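Local coordinates for protein DNA polymerase (Bacillus phage phi29, PDB 2PY5) that replicates the viral genome by protein-primed, strand-displacing DNA synthesis with high processivity and proofreads it with a 3'-5' exonuclease, at residues L253-G266 against Y426-T440. The protein carries 2 engineered substitutions. Numbering follows the deposited sequence. Where two conformers were deposited one is given.
With EDO (1,2-ethanediol), chain T; EDO (1,2-ethanediol), chain I.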
ATOM      1  N   LEU F 253      -0.414  -9.536 -11.453  1.00 32.75           N
ATOM      2  CA  LEU F 253      -1.639  -8.969 -12.021  1.00 33.55           C
ATOM      3  C   LEU F 253      -1.457  -7.607 -12.718  1.00 33.47           C
ATOM      4  O   LEU F 253      -1.815  -7.452 -13.883  1.00 33.32           O
ATOM      5  CB  LEU F 253      -2.700  -8.841 -10.917  1.00 35.68           C
ATOM      6  CG  LEU F 253      -4.058  -8.230 -11.318  1.00 37.02           C
ATOM      7  CD1 LEU F 253      -4.870  -9.223 -12.059  1.00 38.85           C
ATOM      8  CD2 LEU F 253      -4.775  -7.728 -10.070  1.00 37.83           C
ATOM      9  N   TYR F 254      -0.938  -6.627 -11.997  1.00 32.36           N
ATOM     10  CA  TYR F 254      -0.929  -5.261 -12.524  1.00 31.55           C
ATOM     11  C   TYR F 254       0.112  -5.093 -13.611  1.00 31.78           C
ATOM     12  O   TYR F 254      -0.237  -4.632 -14.709  1.00 31.39           O
ATOM     13  CB  TYR F 254      -0.790  -4.243 -11.396  1.00 33.24           C
ATOM     14  CG  TYR F 254      -2.069  -4.114 -10.578  1.00 32.81           C
ATOM     15  CD1 TYR F 254      -2.119  -4.512  -9.255  1.00 36.35           C
ATOM     16  CD2 TYR F 254      -3.232  -3.601 -11.137  1.00 32.82           C
ATOM     17  CE1 TYR F 254      -3.310  -4.396  -8.515  1.00 35.07           C
ATOM     18  CE2 TYR F 254      -4.389  -3.478 -10.410  1.00 34.70           C
ATOM     19  CZ  TYR F 254      -4.430  -3.872  -9.120  1.00 34.31           C
ATOM     20  OH  TYR F 254      -5.611  -3.734  -8.375  1.00 35.11           O
ATOM     21  N   PRO F 255       1.369  -5.538 -13.378  1.00 31.96           N
ATOM     22  CA  PRO F 255       2.290  -5.536 -14.511  1.00 31.90           C
ATOM     23  C   PRO F 255       1.770  -6.293 -15.742  1.00 30.19           C
ATOM     24  O   PRO F 255       2.042  -5.880 -16.888  1.00 30.63           O
ATOM     25  CB  PRO F 255       3.549  -6.202 -13.939  1.00 32.89           C
ATOM     26  CG  PRO F 255       3.531  -5.833 -12.515  1.00 31.77           C
ATOM     27  CD  PRO F 255       2.052  -5.975 -12.147  1.00 31.91           C
ATOM     28  N   ALA F 256       1.050  -7.401 -15.539  1.00 30.24           N
ATOM     29  CA  ALA F 256       0.488  -8.145 -16.659  1.00 31.19           C
ATOM     30  C   ALA F 256      -0.497  -7.285 -17.461  1.00 29.42           C
ATOM     31  O   ALA F 256      -0.478  -7.319 -18.687  1.00 32.15           O
ATOM     32  CB  ALA F 256      -0.191  -9.425 -16.191  1.00 32.84           C
ATOM     33  N   GLN F 257      -1.342  -6.521 -16.785  1.00 29.67           N
ATOM     34  CA  GLN F 257      -2.276  -5.638 -17.525  1.00 31.22           C
ATOM     35  C   GLN F 257      -1.519  -4.566 -18.309  1.00 30.54           C
ATOM     36  O   GLN F 257      -1.827  -4.269 -19.472  1.00 31.45           O
ATOM     37  CB  GLN F 257      -3.302  -4.968 -16.609  1.00 31.95           C
ATOM     38  CG  GLN F 257      -4.052  -5.884 -15.673  1.00 32.81           C
ATOM     39  CD  GLN F 257      -4.484  -7.162 -16.301  1.00 31.68           C
ATOM     40  OE1 GLN F 257      -5.205  -7.173 -17.301  1.00 32.70           O
ATOM     41  NE2 GLN F 257      -4.035  -8.285 -15.725  1.00 34.35           N
ATOM     42  N   MET F 258      -0.516  -3.991 -17.659  1.00 29.67           N
ATOM     43  CA  MET F 258       0.330  -2.967 -18.284  1.00 29.77           C
ATOM     44  C   MET F 258       1.061  -3.501 -19.517  1.00 29.42           C
ATOM     45  O   MET F 258       1.245  -2.783 -20.507  1.00 29.28           O
ATOM     46  CB  MET F 258       1.301  -2.411 -17.238  1.00 29.04           C
ATOM     47  CG  MET F 258       0.548  -1.741 -16.100  1.00 29.51           C
ATOM     48  SD  MET F 258       1.555  -1.487 -14.624  1.00 36.41           S
ATOM     49  CE  MET F 258       2.361  -0.100 -15.174  1.00 31.04           C
ATOM     50  N   TYR F 259       1.452  -4.772 -19.476  1.00 29.99           N
ATOM     51  CA  TYR F 259       2.251  -5.341 -20.540  1.00 28.35           C
ATOM     52  C   TYR F 259       1.443  -5.619 -21.798  1.00 30.83           C
ATOM     53  O   TYR F 259       1.975  -5.490 -22.892  1.00 33.91           O
ATOM     54  CB  TYR F 259       2.897  -6.646 -20.070  1.00 28.89           C
ATOM     55  CG  TYR F 259       4.129  -7.043 -20.854  1.00 28.22           C
ATOM     56  CD1 TYR F 259       4.079  -8.043 -21.809  1.00 29.17           C
ATOM     57  CD2 TYR F 259       5.346  -6.413 -20.627  1.00 29.66           C
ATOM     58  CE1 TYR F 259       5.227  -8.406 -22.542  1.00 29.41           C
ATOM     59  CE2 TYR F 259       6.491  -6.774 -21.318  1.00 31.37           C
ATOM     60  CZ  TYR F 259       6.426  -7.764 -22.286  1.00 30.75           C
ATOM     61  OH  TYR F 259       7.554  -8.125 -22.968  1.00 31.84           O
ATOM     62  N   SER F 260       0.158  -5.979 -21.652  1.00 31.12           N
ATOM     63  CA  SER F 260      -0.580  -6.507 -22.809  0.70 34.95           C
ATOM     64  C   SER F 260      -1.929  -5.879 -23.130  1.00 33.43           C
ATOM     65  O   SER F 260      -2.426  -6.073 -24.248  1.00 34.15           O
ATOM     66  CB  SER F 260      -0.756  -8.021 -22.685  0.70 37.72           C
ATOM     67  OG  SER F 260      -1.671  -8.357 -21.680  0.70 40.25           O
ATOM     68  N   ARG F 261      -2.502  -5.094 -22.223  1.00 31.62           N
ATOM     69  CA  ARG F 261      -3.825  -4.546 -22.480  1.00 29.76           C
ATOM     70  C   ARG F 261      -3.821  -3.242 -23.258  1.00 31.04           C
ATOM     71  O   ARG F 261      -2.844  -2.511 -23.259  1.00 31.94           O
ATOM     72  CB  ARG F 261      -4.619  -4.322 -21.184  1.00 29.76           C
ATOM     73  CG  ARG F 261      -4.810  -5.578 -20.368  1.00 30.52           C
ATOM     74  CD  ARG F 261      -5.784  -6.551 -20.977  1.00 31.45           C
ATOM     75  NE  ARG F 261      -6.213  -7.531 -19.982  1.00 31.26           N
ATOM     76  CZ  ARG F 261      -7.045  -8.534 -20.204  1.00 32.65           C
ATOM     77  NH1 ARG F 261      -7.563  -8.740 -21.413  1.00 33.55           N
ATOM     78  NH2 ARG F 261      -7.373  -9.345 -19.203  1.00 34.81           N
ATOM     79  N   LEU F 262      -4.926  -2.986 -23.943  1.00 30.59           N
ATOM     80  CA  LEU F 262      -5.151  -1.700 -24.600  1.00 31.33           C
ATOM     81  C   LEU F 262      -5.342  -0.624 -23.544  1.00 32.74           C
ATOM     82  O   LEU F 262      -6.274  -0.699 -22.742  1.00 31.51           O
ATOM     83  CB  LEU F 262      -6.382  -1.775 -25.496  1.00 32.30           C
ATOM     84  CG  LEU F 262      -6.650  -0.593 -26.414  1.00 32.15           C
ATOM     85  CD1 LEU F 262      -5.528  -0.426 -27.473  1.00 33.31           C
ATOM     86  CD2 LEU F 262      -8.013  -0.785 -27.077  1.00 35.31           C
ATOM     87  N   LEU F 263      -4.488   0.390 -23.562  1.00 29.94           N
ATOM     88  CA  LEU F 263      -4.469   1.416 -22.518  1.00 31.50           C
ATOM     89  C   LEU F 263      -4.490   2.824 -23.106  1.00 34.13           C
ATOM     90  O   LEU F 263      -4.000   3.050 -24.224  1.00 31.74           O
ATOM     91  CB  LEU F 263      -3.273   1.229 -21.593  1.00 31.02           C
ATOM     92  CG  LEU F 263      -3.210  -0.074 -20.790  1.00 28.71           C
ATOM     93  CD1 LEU F 263      -1.855  -0.284 -20.124  1.00 30.41           C
ATOM     94  CD2 LEU F 263      -4.353  -0.059 -19.761  1.00 32.19           C
ATOM     95  N   PRO F 264      -5.059   3.781 -22.371  1.00 29.59           N
ATOM     96  CA  PRO F 264      -5.285   5.118 -22.914  1.00 28.45           C
ATOM     97  C   PRO F 264      -4.055   6.010 -22.906  1.00 32.03           C
ATOM     98  O   PRO F 264      -3.193   5.906 -22.019  1.00 31.65           O
ATOM     99  CB  PRO F 264      -6.332   5.684 -21.938  1.00 31.03           C
ATOM    100  CG  PRO F 264      -5.933   5.091 -20.658  1.00 31.21           C
ATOM    101  CD  PRO F 264      -5.585   3.679 -20.990  1.00 30.09           C
ATOM    102  N   TYR F 265      -4.007   6.939 -23.863  1.00 30.12           N
ATOM    103  CA  TYR F 265      -3.015   8.005 -23.846  1.00 32.33           C
ATOM    104  C   TYR F 265      -3.575   9.248 -24.550  1.00 30.04           C
ATOM    105  O   TYR F 265      -4.655   9.207 -25.196  1.00 30.68           O
ATOM    106  CB  TYR F 265      -1.697   7.543 -24.499  1.00 31.36           C
ATOM    107  CG  TYR F 265      -1.755   7.448 -26.000  1.00 30.97           C
ATOM    108  CD1 TYR F 265      -1.347   8.516 -26.799  1.00 30.83           C
ATOM    109  CD2 TYR F 265      -2.228   6.307 -26.628  1.00 31.77           C
ATOM    110  CE1 TYR F 265      -1.414   8.444 -28.178  1.00 29.65           C
ATOM    111  CE2 TYR F 265      -2.295   6.232 -28.042  1.00 30.60           C
ATOM    112  CZ  TYR F 265      -1.910   7.314 -28.784  1.00 30.38           C
ATOM    113  OH  TYR F 265      -1.957   7.243 -30.185  1.00 33.02           O
ATOM    114  N   GLY F 266      -2.825  10.341 -24.437  1.00 31.79           N
ATOM    115  CA  GLY F 266      -3.153  11.570 -25.127  1.00 31.34           C
ATOM    116  C   GLY F 266      -4.267  12.406 -24.556  1.00 32.51           C
ATOM    117  O   GLY F 266      -4.803  12.114 -23.475  1.00 33.05           O
ATOM    118  N   TYR F 426      -1.264  11.140 -15.063  1.00 30.56           N
ATOM    119  CA  TYR F 426      -2.170  10.744 -16.178  1.00 29.19           C
ATOM    120  C   TYR F 426      -3.176   9.739 -15.667  1.00 28.97           C
ATOM    121  O   TYR F 426      -3.047   8.528 -15.799  1.00 30.31           O
ATOM    122  CB  TYR F 426      -1.391  10.242 -17.414  1.00 29.19           C
ATOM    123  CG  TYR F 426      -2.286  10.161 -18.631  1.00 28.22           C
ATOM    124  CD1 TYR F 426      -2.663  11.319 -19.323  1.00 29.26           C
ATOM    125  CD2 TYR F 426      -2.788   8.953 -19.082  1.00 29.23           C
ATOM    126  CE1 TYR F 426      -3.517  11.244 -20.431  1.00 28.28           C
ATOM    127  CE2 TYR F 426      -3.647   8.895 -20.178  1.00 28.74           C
ATOM    128  CZ  TYR F 426      -4.007  10.051 -20.828  1.00 28.03           C
ATOM    129  OH  TYR F 426      -4.868   9.981 -21.921  1.00 31.67           O
ATOM    130  N   THR F 427      -4.190  10.282 -15.013  1.00 29.67           N
ATOM    131  CA  THR F 427      -5.165   9.474 -14.284  1.00 30.41           C
ATOM    132  C   THR F 427      -5.898   8.433 -15.158  1.00 29.27           C
ATOM    133  O   THR F 427      -6.188   7.344 -14.661  1.00 30.01           O
ATOM    134  CB  THR F 427      -6.135  10.384 -13.511  1.00 30.86           C
ATOM    135  OG1 THR F 427      -5.366  11.300 -12.705  1.00 29.27           O
ATOM    136  CG2 THR F 427      -7.079   9.571 -12.603  1.00 31.24           C
ATOM    137  N   PRO F 428      -6.168   8.724 -16.457  1.00 29.75           N
ATOM    138  CA  PRO F 428      -6.834   7.672 -17.241  1.00 28.90           C
ATOM    139  C   PRO F 428      -6.063   6.335 -17.228  1.00 28.79           C
ATOM    140  O   PRO F 428      -6.653   5.280 -17.290  1.00 29.38           O
ATOM    141  CB  PRO F 428      -6.853   8.262 -18.653  1.00 28.81           C
ATOM    142  CG  PRO F 428      -6.873   9.726 -18.418  1.00 28.82           C
ATOM    143  CD  PRO F 428      -5.984   9.951 -17.259  1.00 31.12           C
ATOM    144  N   MET F 429      -4.724   6.404 -17.198  1.00 30.34           N
ATOM    145  CA  MET F 429      -3.936   5.187 -17.203  1.00 30.77           C
ATOM    146  C   MET F 429      -4.201   4.359 -15.957  1.00 29.91           C
ATOM    147  O   MET F 429      -4.338   3.133 -16.026  1.00 30.82           O
ATOM    148  CB  MET F 429      -2.442   5.524 -17.347  1.00 32.40           C
ATOM    149  CG  MET F 429      -1.499   4.379 -17.471  1.00 36.99           C
ATOM    150  SD  MET F 429      -1.847   3.325 -18.879  1.00 32.70           S
ATOM    151  CE  MET F 429      -0.999   4.025 -20.278  1.00 36.73           C
ATOM    152  N   GLY F 430      -4.291   5.018 -14.800  1.00 30.49           N
ATOM    153  CA  GLY F 430      -4.640   4.307 -13.570  1.00 32.26           C
ATOM    154  C   GLY F 430      -6.027   3.687 -13.645  1.00 31.55           C
ATOM    155  O   GLY F 430      -6.243   2.529 -13.260  1.00 32.00           O
ATOM    156  N   VAL F 431      -6.990   4.461 -14.139  1.00 30.06           N
ATOM    157  CA  VAL F 431      -8.370   3.982 -14.250  1.00 28.98           C
ATOM    158  C   VAL F 431      -8.422   2.667 -15.031  1.00 28.95           C
ATOM    159  O   VAL F 431      -9.063   1.697 -14.623  1.00 30.06           O
ATOM    160  CB  VAL F 431      -9.266   5.035 -14.941  1.00 28.43           C
ATOM    161  CG1 VAL F 431     -10.566   4.422 -15.425  1.00 29.36           C
ATOM    162  CG2 VAL F 431      -9.494   6.239 -13.996  1.00 30.35           C
ATOM    163  N   PHE F 432      -7.723   2.617 -16.175  1.00 28.56           N
ATOM    164  CA  PHE F 432      -7.777   1.439 -17.014  1.00 29.32           C
ATOM    165  C   PHE F 432      -6.895   0.277 -16.575  1.00 28.30           C
ATOM    166  O   PHE F 432      -7.229  -0.883 -16.808  1.00 29.59           O
ATOM    167  CB  PHE F 432      -7.498   1.831 -18.466  1.00 27.40           C
ATOM    168  CG  PHE F 432      -8.709   2.383 -19.147  1.00 28.86           C
ATOM    169  CD1 PHE F 432      -9.030   3.735 -19.055  1.00 27.52           C
ATOM    170  CD2 PHE F 432      -9.570   1.545 -19.836  1.00 29.13           C
ATOM    171  CE1 PHE F 432     -10.169   4.223 -19.679  1.00 27.62           C
ATOM    172  CE2 PHE F 432     -10.721   2.043 -20.442  1.00 28.25           C
ATOM    173  CZ  PHE F 432     -11.014   3.375 -20.359  1.00 27.51           C
ATOM    174  N   ILE F 433      -5.797   0.576 -15.907  1.00 28.76           N
ATOM    175  CA  ILE F 433      -4.963  -0.514 -15.406  1.00 29.11           C
ATOM    176  C   ILE F 433      -5.745  -1.305 -14.363  1.00 28.88           C
ATOM    177  O   ILE F 433      -5.785  -2.547 -14.423  1.00 30.48           O
ATOM    178  CB  ILE F 433      -3.618  -0.024 -14.882  1.00 29.93           C
ATOM    179  CG1 ILE F 433      -2.710   0.415 -16.043  1.00 30.27           C
ATOM    180  CG2 ILE F 433      -2.917  -1.149 -14.062  1.00 30.36           C
ATOM    181  CD1 ILE F 433      -1.495   1.223 -15.609  1.00 30.58           C
ATOM    182  N   THR F 434      -6.402  -0.609 -13.427  1.00 30.42           N
ATOM    183  CA  THR F 434      -7.172  -1.321 -12.394  1.00 30.98           C
ATOM    184  C   THR F 434      -8.448  -1.957 -12.989  1.00 30.63           C
ATOM    185  O   THR F 434      -8.843  -3.058 -12.575  1.00 29.81           O
ATOM    186  CB  THR F 434      -7.494  -0.453 -11.201  1.00 31.28           C
ATOM    187  OG1 THR F 434      -8.362   0.621 -11.594  1.00 32.84           O
ATOM    188  CG2 THR F 434      -6.225   0.098 -10.555  1.00 31.18           C
ATOM    189  N   ALA F 435      -9.047  -1.319 -14.004  1.00 28.88           N
ATOM    190  CA  ALA F 435     -10.236  -1.869 -14.662  1.00 28.65           C
ATOM    191  C   ALA F 435      -9.932  -3.193 -15.348  1.00 27.41           C
ATOM    192  O   ALA F 435     -10.647  -4.169 -15.182  1.00 30.05           O
ATOM    193  CB  ALA F 435     -10.848  -0.862 -15.657  1.00 29.27           C
ATOM    194  N   TRP F 436      -8.835  -3.239 -16.096  1.00 29.35           N
ATOM    195  CA  TRP F 436      -8.439  -4.473 -16.713  1.00 29.35           C
ATOM    196  C   TRP F 436      -8.091  -5.551 -15.675  1.00 28.18           C
ATOM    197  O   TRP F 436      -8.340  -6.737 -15.921  1.00 30.98           O
ATOM    198  CB  TRP F 436      -7.244  -4.226 -17.650  1.00 29.10           C
ATOM    199  CG  TRP F 436      -7.616  -3.679 -19.005  1.00 29.14           C
ATOM    200  CD1 TRP F 436      -7.192  -2.501 -19.573  1.00 29.16           C
ATOM    201  CD2 TRP F 436      -8.413  -4.333 -19.998  1.00 30.16           C
ATOM    202  NE1 TRP F 436      -7.712  -2.373 -20.841  1.00 30.01           N
ATOM    203  CE2 TRP F 436      -8.449  -3.487 -21.135  1.00 30.72           C
ATOM    204  CE3 TRP F 436      -9.094  -5.548 -20.042  1.00 29.26           C
ATOM    205  CZ2 TRP F 436      -9.161  -3.811 -22.268  1.00 31.51           C
ATOM    206  CZ3 TRP F 436      -9.789  -5.869 -21.182  1.00 31.23           C
ATOM    207  CH2 TRP F 436      -9.819  -5.001 -22.280  1.00 31.71           C
ATOM    208  N   ALA F 437      -7.479  -5.153 -14.553  1.00 29.00           N
ATOM    209  CA  ALA F 437      -7.149  -6.092 -13.491  1.00 30.32           C
ATOM    210  C   ALA F 437      -8.453  -6.703 -12.927  1.00 29.92           C
ATOM    211  O   ALA F 437      -8.571  -7.933 -12.782  1.00 31.50           O
ATOM    212  CB  ALA F 437      -6.396  -5.408 -12.425  1.00 32.51           C
ATOM    213  N   ARG F 438      -9.438  -5.859 -12.668  1.00 31.10           N
ATOM    214  CA  ARG F 438     -10.732  -6.358 -12.196  1.00 32.60           C
ATOM    215  C   ARG F 438     -11.359  -7.297 -13.215  1.00 30.72           C
ATOM    216  O   ARG F 438     -11.881  -8.359 -12.868  1.00 31.43           O
ATOM    217  CB  ARG F 438     -11.709  -5.213 -11.888  1.00 31.46           C
ATOM    218  CG  ARG F 438     -11.367  -4.435 -10.688  1.00 32.40           C
ATOM    219  CD  ARG F 438     -12.496  -3.467 -10.298  1.00 32.46           C
ATOM    220  NE  ARG F 438     -12.667  -2.401 -11.271  1.00 32.01           N
ATOM    221  CZ  ARG F 438     -11.880  -1.335 -11.387  1.00 29.66           C
ATOM    222  NH1 ARG F 438     -10.850  -1.152 -10.571  1.00 31.07           N
ATOM    223  NH2 ARG F 438     -12.133  -0.418 -12.297  1.00 31.35           N
ATOM    224  N   TYR F 439     -11.307  -6.898 -14.488  1.00 30.72           N
ATOM    225  CA  TYR F 439     -11.846  -7.700 -15.573  1.00 30.75           C
ATOM    226  C   TYR F 439     -11.215  -9.095 -15.569  1.00 29.73           C
ATOM    227  O   TYR F 439     -11.898 -10.108 -15.726  1.00 29.14           O
ATOM    228  CB  TYR F 439     -11.583  -6.993 -16.912  1.00 32.34           C
ATOM    229  CG  TYR F 439     -12.006  -7.766 -18.121  1.00 31.94           C
ATOM    230  CD1 TYR F 439     -13.287  -7.659 -18.615  1.00 33.76           C
ATOM    231  CD2 TYR F 439     -11.117  -8.627 -18.770  1.00 33.77           C
ATOM    232  CE1 TYR F 439     -13.686  -8.378 -19.711  1.00 34.01           C
ATOM    233  CE2 TYR F 439     -11.508  -9.350 -19.874  1.00 33.58           C
ATOM    234  CZ  TYR F 439     -12.796  -9.222 -20.341  1.00 33.25           C
ATOM    235  OH  TYR F 439     -13.225  -9.936 -21.454  1.00 37.03           O
ATOM    236  N   THR F 440      -9.894  -9.137 -15.417  1.00 30.56           N
ATOM    237  CA  THR F 440      -9.186 -10.402 -15.409  1.00 30.14           C
ATOM    238  C   THR F 440      -9.730 -11.348 -14.349  1.00 30.14           C
ATOM    239  O   THR F 440      -9.990 -12.534 -14.618  1.00 30.40           O
ATOM    240  CB  THR F 440      -7.709 -10.188 -15.174  1.00 30.59           C
ATOM    241  OG1 THR F 440      -7.180  -9.361 -16.233  1.00 32.30           O
ATOM    242  CG2 THR F 440      -6.971 -11.519 -15.125  1.00 32.76           C
TER
HETATM  243  C1  EDO T9008      -4.260 -10.891 -17.971  1.00 28.68           C
HETATM  244  O1  EDO T9008      -3.682 -11.139 -16.686  1.00 26.18           O
HETATM  245  C2  EDO T9008      -3.288 -10.126 -18.865  1.00 30.88           C
HETATM  246  O2  EDO T9008      -2.106 -10.900 -19.118  1.00 29.82           O
HETATM  247  C1  EDO I8004      -4.796  -5.456 -26.891  1.00 76.48           C
HETATM  248  O1  EDO I8004      -6.124  -5.312 -27.407  1.00 76.05           O
HETATM  249  C2  EDO I8004      -4.640  -6.827 -26.237  1.00 76.86           C
HETATM  250  O2  EDO I8004      -3.323  -7.367 -26.437  1.00 77.36           O
HETATM  251  O   HOH W   1      -7.978  -4.257  -9.692  1.00 18.89           O
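R261 lies along the indole of W436, its CB over the five-membered ring in a CH-pi contact (3.6 Å to the centroid) and its guanidinium over CE3, the two planes 12° apart. A bend at chi2 folds the arginine chain along the ring. At the guanidinium edge NH2 donates in plane to T440 OG1 (3.0 Å), while NE gives a nearly straight bond (177°) to Q257 OE1. W436 NE1 in turn donates to L262 O (2.9 Å), which lies tilted from the indole plane. Q257 sits as a knob among I433, W436, A437 and T440; its NE2 bonds back to L253 O, which takes Q257 N from the opposite face. T440 OG1 likewise returns to W436 O. Beside this network, Y254 CE2 presses on A437 CB (3.4 Å), I433 CD1 meets M258 CG, and L263 CD2 fits between F432 and W436. After the helix 253-260, which crosses helix 427-440 at 111°, strand 263-265 runs antiparallel to that helix. There P264 packs on F432 CB and the P428 carbonyl, and Y426 OH donates in the carbonyl plane to a lone pair of G266 O (2.6 Å). Farther out, Y390 stacks on Y254, and T434 OG1 bonds R227 O. Y254, which binds nucleotide and probably helps select it, and T434, probably a template-primer contact, thus meet in one helix packing of the polymerisation region. Bonds and stacking on R261 and W436, with Y254 packed against A437 CB, I433 CG2 and T434 CG2, are consistent with a well-fixed joint beside the nucleotide site.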